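Local coordinates for protein T cell receptor gamma chain (Monodelphis domestica, PDB 7L15) that forms the gamma chain of a marsupial T cell receptor, probably pairing through its immunoglobulin domains with a mu chain to recognise antigen, at residues 65-73 with 82-91. Numbering follows the deposited sequence.
Sequences FSADKVRAY and LIVSDLQVSD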
ATOM      1  N   PHE B  65      -2.744 -12.127  24.869  1.00 56.76           N
ATOM      2  CA  PHE B  65      -3.879 -11.262  24.605  1.00 58.22           C
ATOM      3  C   PHE B  65      -5.061 -11.722  25.443  1.00 62.59           C
ATOM      4  O   PHE B  65      -5.390 -12.913  25.468  1.00 61.02           O
ATOM      5  CB  PHE B  65      -4.193 -11.252  23.109  1.00 54.07           C
ATOM      6  CG  PHE B  65      -3.040 -10.767  22.278  1.00 53.06           C
ATOM      7  CD1 PHE B  65      -2.849  -9.410  22.071  1.00 52.89           C
ATOM      8  CD2 PHE B  65      -2.118 -11.659  21.753  1.00 61.13           C
ATOM      9  CE1 PHE B  65      -1.780  -8.953  21.338  1.00 58.24           C
ATOM     10  CE2 PHE B  65      -1.037 -11.210  21.018  1.00 58.77           C
ATOM     11  CZ  PHE B  65      -0.868  -9.856  20.809  1.00 61.98           C
ATOM     12  N   SER B  66      -5.669 -10.774  26.151  1.00 62.73           N
ATOM     13  CA  SER B  66      -6.789 -11.050  27.031  1.00 63.64           C
ATOM     14  C   SER B  66      -8.095 -10.859  26.282  1.00 63.07           C
ATOM     15  O   SER B  66      -8.219  -9.947  25.464  1.00 54.79           O
ATOM     16  CB  SER B  66      -6.751 -10.126  28.250  1.00 64.42           C
ATOM     17  OG  SER B  66      -7.978 -10.186  28.964  1.00 72.36           O
ATOM     18  N   ALA B  67      -9.079 -11.712  26.581  1.00 65.73           N
ATOM     19  CA  ALA B  67     -10.408 -11.522  26.009  1.00 59.84           C
ATOM     20  C   ALA B  67     -11.028 -10.200  26.438  1.00 63.49           C
ATOM     21  O   ALA B  67     -11.936  -9.706  25.758  1.00 68.86           O
ATOM     22  CB  ALA B  67     -11.322 -12.682  26.402  1.00 58.24           C
ATOM     23  N   ASP B  68     -10.559  -9.619  27.551  1.00 66.30           N
ATOM     24  CA  ASP B  68     -10.971  -8.267  27.927  1.00 71.40           C
ATOM     25  C   ASP B  68     -10.411  -7.222  26.969  1.00 72.64           C
ATOM     26  O   ASP B  68     -10.998  -6.146  26.813  1.00 77.63           O
ATOM     27  CB  ASP B  68     -10.500  -7.932  29.340  1.00 79.32           C
ATOM     28  CG  ASP B  68     -11.096  -8.834  30.392  1.00 90.51           C
ATOM     29  OD1 ASP B  68     -11.656  -9.896  30.044  1.00 91.65           O
ATOM     30  OD2 ASP B  68     -10.997  -8.468  31.582  1.00 95.71           O
ATOM     31  N   LYS B  69      -9.277  -7.513  26.335  1.00 61.85           N
ATOM     32  CA  LYS B  69      -8.578  -6.550  25.492  1.00 61.70           C
ATOM     33  C   LYS B  69      -8.998  -6.649  24.027  1.00 56.53           C
ATOM     34  O   LYS B  69      -9.242  -5.622  23.392  1.00 60.35           O
ATOM     35  CB  LYS B  69      -7.060  -6.747  25.645  1.00 54.11           C
ATOM     36  CG  LYS B  69      -6.179  -5.763  24.876  1.00 55.21           C
ATOM     37  CD  LYS B  69      -6.334  -4.332  25.365  1.00 57.42           C
ATOM     38  CE  LYS B  69      -5.502  -3.361  24.524  1.00 46.59           C
ATOM     39  NZ  LYS B  69      -5.734  -1.964  24.965  1.00 48.85           N
ATOM     40  N   VAL B  70      -9.090  -7.861  23.476  1.00 53.72           N
ATOM     41  CA  VAL B  70      -9.513  -8.082  22.095  1.00 56.35           C
ATOM     42  C   VAL B  70     -10.540  -9.201  22.072  1.00 58.57           C
ATOM     43  O   VAL B  70     -10.390 -10.209  22.770  1.00 63.92           O
ATOM     44  CB  VAL B  70      -8.333  -8.430  21.162  1.00 51.86           C
ATOM     45  CG1 VAL B  70      -7.498  -7.213  20.918  1.00 54.92           C
ATOM     46  CG2 VAL B  70      -7.492  -9.568  21.768  1.00 43.07           C
ATOM     47  N   ARG B  71     -11.566  -9.035  21.244  1.00 56.91           N
ATOM     48  CA  ARG B  71     -12.698  -9.950  21.221  1.00 61.91           C
ATOM     49  C   ARG B  71     -13.382  -9.814  19.870  1.00 62.10           C
ATOM     50  O   ARG B  71     -13.698  -8.695  19.451  1.00 60.07           O
ATOM     51  CB  ARG B  71     -13.675  -9.628  22.365  1.00 65.14           C
ATOM     52  CG  ARG B  71     -14.757 -10.670  22.624  1.00 76.38           C
ATOM     53  CD  ARG B  71     -15.776 -10.176  23.662  1.00 81.27           C
ATOM     54  NE  ARG B  71     -16.611  -9.095  23.134  1.00 81.28           N
ATOM     55  CZ  ARG B  71     -17.677  -9.289  22.362  1.00 80.89           C
ATOM     56  NH1 ARG B  71     -18.373  -8.250  21.924  1.00 85.29           N
ATOM     57  NH2 ARG B  71     -18.039 -10.523  22.022  1.00 75.50           N
ATOM     58  N   ALA B  72     -13.593 -10.936  19.186  1.00 58.00           N
ATOM     59  CA  ALA B  72     -14.332 -10.944  17.930  1.00 65.60           C
ATOM     60  C   ALA B  72     -15.756 -11.440  18.147  1.00 81.11           C
ATOM     61  O   ALA B  72     -15.996 -12.340  18.957  1.00 89.69           O
ATOM     62  CB  ALA B  72     -13.639 -11.822  16.893  1.00 64.59           C
ATOM     63  N   TYR B  73     -16.703 -10.861  17.408  1.00 83.38           N
ATOM     64  CA  TYR B  73     -18.096 -11.281  17.466  1.00 85.59           C
ATOM     65  C   TYR B  73     -18.707 -11.142  16.071  1.00 80.70           C
ATOM     66  O   TYR B  73     -18.027 -10.766  15.111  1.00 82.26           O
ATOM     67  CB  TYR B  73     -18.847 -10.492  18.550  1.00 96.63           C
ATOM     68  CG  TYR B  73     -19.178  -9.059  18.203  1.00109.16           C
ATOM     69  CD1 TYR B  73     -18.181  -8.106  18.030  1.00113.59           C
ATOM     70  CD2 TYR B  73     -20.500  -8.649  18.075  1.00119.56           C
ATOM     71  CE1 TYR B  73     -18.496  -6.785  17.712  1.00115.70           C
ATOM     72  CE2 TYR B  73     -20.825  -7.338  17.761  1.00120.68           C
ATOM     73  CZ  TYR B  73     -19.823  -6.411  17.580  1.00114.97           C
ATOM     74  OH  TYR B  73     -20.161  -5.116  17.268  1.00109.32           O
ATOM     75  N   LEU B  82     -13.865  -7.054  15.077  1.00 54.87           N
ATOM     76  CA  LEU B  82     -12.886  -7.107  16.153  1.00 49.74           C
ATOM     77  C   LEU B  82     -13.010  -5.850  17.003  1.00 56.25           C
ATOM     78  O   LEU B  82     -12.916  -4.732  16.483  1.00 60.22           O
ATOM     79  CB  LEU B  82     -11.464  -7.229  15.595  1.00 43.33           C
ATOM     80  CG  LEU B  82     -10.306  -7.070  16.587  1.00 52.61           C
ATOM     81  CD1 LEU B  82     -10.243  -8.261  17.535  1.00 50.28           C
ATOM     82  CD2 LEU B  82      -8.973  -6.868  15.871  1.00 47.97           C
ATOM     83  N   ILE B  83     -13.202  -6.025  18.305  1.00 49.76           N
ATOM     84  CA  ILE B  83     -13.250  -4.908  19.238  1.00 55.00           C
ATOM     85  C   ILE B  83     -11.969  -4.903  20.049  1.00 58.05           C
ATOM     86  O   ILE B  83     -11.592  -5.928  20.632  1.00 50.75           O
ATOM     87  CB  ILE B  83     -14.475  -4.975  20.160  1.00 65.60           C
ATOM     88  CG1 ILE B  83     -15.756  -4.785  19.351  1.00 74.31           C
ATOM     89  CG2 ILE B  83     -14.359  -3.910  21.254  1.00 65.32           C
ATOM     90  CD1 ILE B  83     -16.969  -4.442  20.199  1.00 82.87           C
ATOM     91  N   VAL B  84     -11.300  -3.750  20.075  1.00 55.00           N
ATOM     92  CA  VAL B  84     -10.091  -3.543  20.853  1.00 50.09           C
ATOM     93  C   VAL B  84     -10.437  -2.523  21.927  1.00 56.33           C
ATOM     94  O   VAL B  84     -10.744  -1.364  21.620  1.00 51.70           O
ATOM     95  CB  VAL B  84      -8.928  -3.078  19.967  1.00 51.31           C
ATOM     96  CG1 VAL B  84      -7.633  -3.003  20.765  1.00 46.34           C
ATOM     97  CG2 VAL B  84      -8.771  -4.031  18.812  1.00 50.16           C
ATOM     98  N   SER B  85     -10.427  -2.958  23.182  1.00 56.47           N
ATOM     99  CA  SER B  85     -10.872  -2.115  24.283  1.00 60.04           C
ATOM    100  C   SER B  85      -9.700  -1.352  24.889  1.00 52.31           C
ATOM    101  O   SER B  85      -8.527  -1.680  24.667  1.00 45.73           O
ATOM    102  CB  SER B  85     -11.554  -2.949  25.374  1.00 59.46           C
ATOM    103  OG  SER B  85     -12.534  -3.809  24.825  1.00 62.65           O
ATOM    104  N   ASP B  86     -10.046  -0.327  25.668  1.00 43.83           N
ATOM    105  CA  ASP B  86      -9.121   0.421  26.518  1.00 54.75           C
ATOM    106  C   ASP B  86      -7.844   0.758  25.755  1.00 52.30           C
ATOM    107  O   ASP B  86      -6.730   0.423  26.156  1.00 56.09           O
ATOM    108  CB  ASP B  86      -8.814  -0.346  27.810  1.00 61.04           C
ATOM    109  CG  ASP B  86      -7.949   0.459  28.782  1.00 73.89           C
ATOM    110  OD1 ASP B  86      -8.340   1.595  29.132  1.00 77.66           O
ATOM    111  OD2 ASP B  86      -6.875  -0.036  29.193  1.00 75.37           O
ATOM    112  N   LEU B  87      -8.047   1.422  24.624  1.00 50.79           N
ATOM    113  CA  LEU B  87      -6.965   1.704  23.696  1.00 43.34           C
ATOM    114  C   LEU B  87      -5.826   2.446  24.379  1.00 45.66           C
ATOM    115  O   LEU B  87      -6.046   3.340  25.202  1.00 49.24           O
ATOM    116  CB  LEU B  87      -7.509   2.516  22.524  1.00 46.37           C
ATOM    117  CG  LEU B  87      -8.425   1.635  21.670  1.00 53.01           C
ATOM    118  CD1 LEU B  87      -9.156   2.452  20.622  1.00 45.67           C
ATOM    119  CD2 LEU B  87      -7.612   0.510  21.013  1.00 48.82           C
ATOM    120  N   GLN B  88      -4.600   2.041  24.046  1.00 48.67           N
ATOM    121  CA  GLN B  88      -3.372   2.731  24.412  1.00 44.59           C
ATOM    122  C   GLN B  88      -2.583   3.012  23.142  1.00 44.70           C
ATOM    123  O   GLN B  88      -2.801   2.373  22.109  1.00 46.73           O
ATOM    124  CB  GLN B  88      -2.525   1.898  25.377  1.00 50.27           C
ATOM    125  CG  GLN B  88      -3.300   1.376  26.601  1.00 50.34           C
ATOM    126  CD  GLN B  88      -3.814   2.493  27.489  1.00 58.37           C
ATOM    127  OE1 GLN B  88      -3.168   3.535  27.642  1.00 62.93           O
ATOM    128  NE2 GLN B  88      -4.997   2.291  28.066  1.00 64.18           N
ATOM    129  N   VAL B  89      -1.658   3.975  23.222  1.00 46.69           N
ATOM    130  CA  VAL B  89      -0.870   4.318  22.040  1.00 45.90           C
ATOM    131  C   VAL B  89      -0.175   3.080  21.503  1.00 42.71           C
ATOM    132  O   VAL B  89      -0.090   2.879  20.288  1.00 39.37           O
ATOM    133  CB  VAL B  89       0.129   5.450  22.353  1.00 32.69           C
ATOM    134  CG1 VAL B  89      -0.612   6.729  22.702  1.00 33.57           C
ATOM    135  CG2 VAL B  89       1.054   5.040  23.514  1.00 60.57           C
ATOM    136  N   SER B  90       0.245   2.186  22.395  1.00 47.95           N
ATOM    137  CA  SER B  90       0.948   0.981  21.996  1.00 45.97           C
ATOM    138  C   SER B  90       0.079   0.020  21.190  1.00 52.64           C
ATOM    139  O   SER B  90       0.599  -0.992  20.703  1.00 47.95           O
ATOM    140  CB  SER B  90       1.486   0.285  23.241  1.00 49.95           C
ATOM    141  OG  SER B  90       0.410  -0.103  24.085  1.00 52.52           O
ATOM    142  N   ASP B  91      -1.223   0.290  21.054  1.00 48.55           N
ATOM    143  CA  ASP B  91      -2.105  -0.526  20.225  1.00 41.84           C
ATOM    144  C   ASP B  91      -2.124  -0.107  18.758  1.00 42.97           C
ATOM    145  O   ASP B  91      -2.669  -0.858  17.943  1.00 36.52           O
ATOM    146  CB  ASP B  91      -3.537  -0.477  20.759  1.00 46.42           C
ATOM    147  CG  ASP B  91      -3.649  -1.026  22.150  1.00 54.74           C
ATOM    148  OD1 ASP B  91      -2.940  -2.011  22.445  1.00 53.97           O
ATOM    149  OD2 ASP B  91      -4.417  -0.462  22.954  1.00 55.51           O
TER
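Lys69 sends its side chain to the 3-10 turn at 89-91, where NZ makes a salt bridge with Asp91 OD2 at 2.8 Å. Lys69 CG stands anti to the backbone N (chi1 -177°), a bend at chi2 turns the chain, and the extended remainder carries the ammonium to its partners; a long flexible residue suits this span. Lys69 NZ also donates to Ser85 O at 2.8 Å, nearly in line with the C=O bond. Asp91 OD2 has a second donor, Gln88 N at 2.7 Å, which approaches from the opposite face of the carboxylate to Lys69 NZ. Two donors thus fix the rotation of the aspartate, whose other oxygen has a weak, long ion pair with Arg39.

Next to the lysine in sequence, 70-73 runs antiparallel to 82-84 in a hairpin of the V domain's beta-sandwich. Arg71 and Ile83 form the hydrogen-bonded pair, and Ser85 N extends the ladder to Lys69 O at 2.9 Å. Val70 and Val84 lie side by side on the buried face, CG1 of Val70 4.0 Å from CG2 of Val84, while Leu82 CD1 comes against Val70 CB; branched aliphatics fit this interior, which Leu50 and Trp37 of the facing sheet also line. On the other face Ile83 CD1 lies 3.7 Å from Tyr73 CE1, the two side chains meeting at a slant; the tyrosine is poorly ordered, so this contact is less certain.

A salt bridge between a basic residue, usually arginine but here lysine, at the start of one strand and an aspartate just before another recurs in immunoglobulin V domains. Here the buried carboxylate is probably kept ionised by its two donors, and the bridge ties the entry to one strand to the turn preceding strand 93-101.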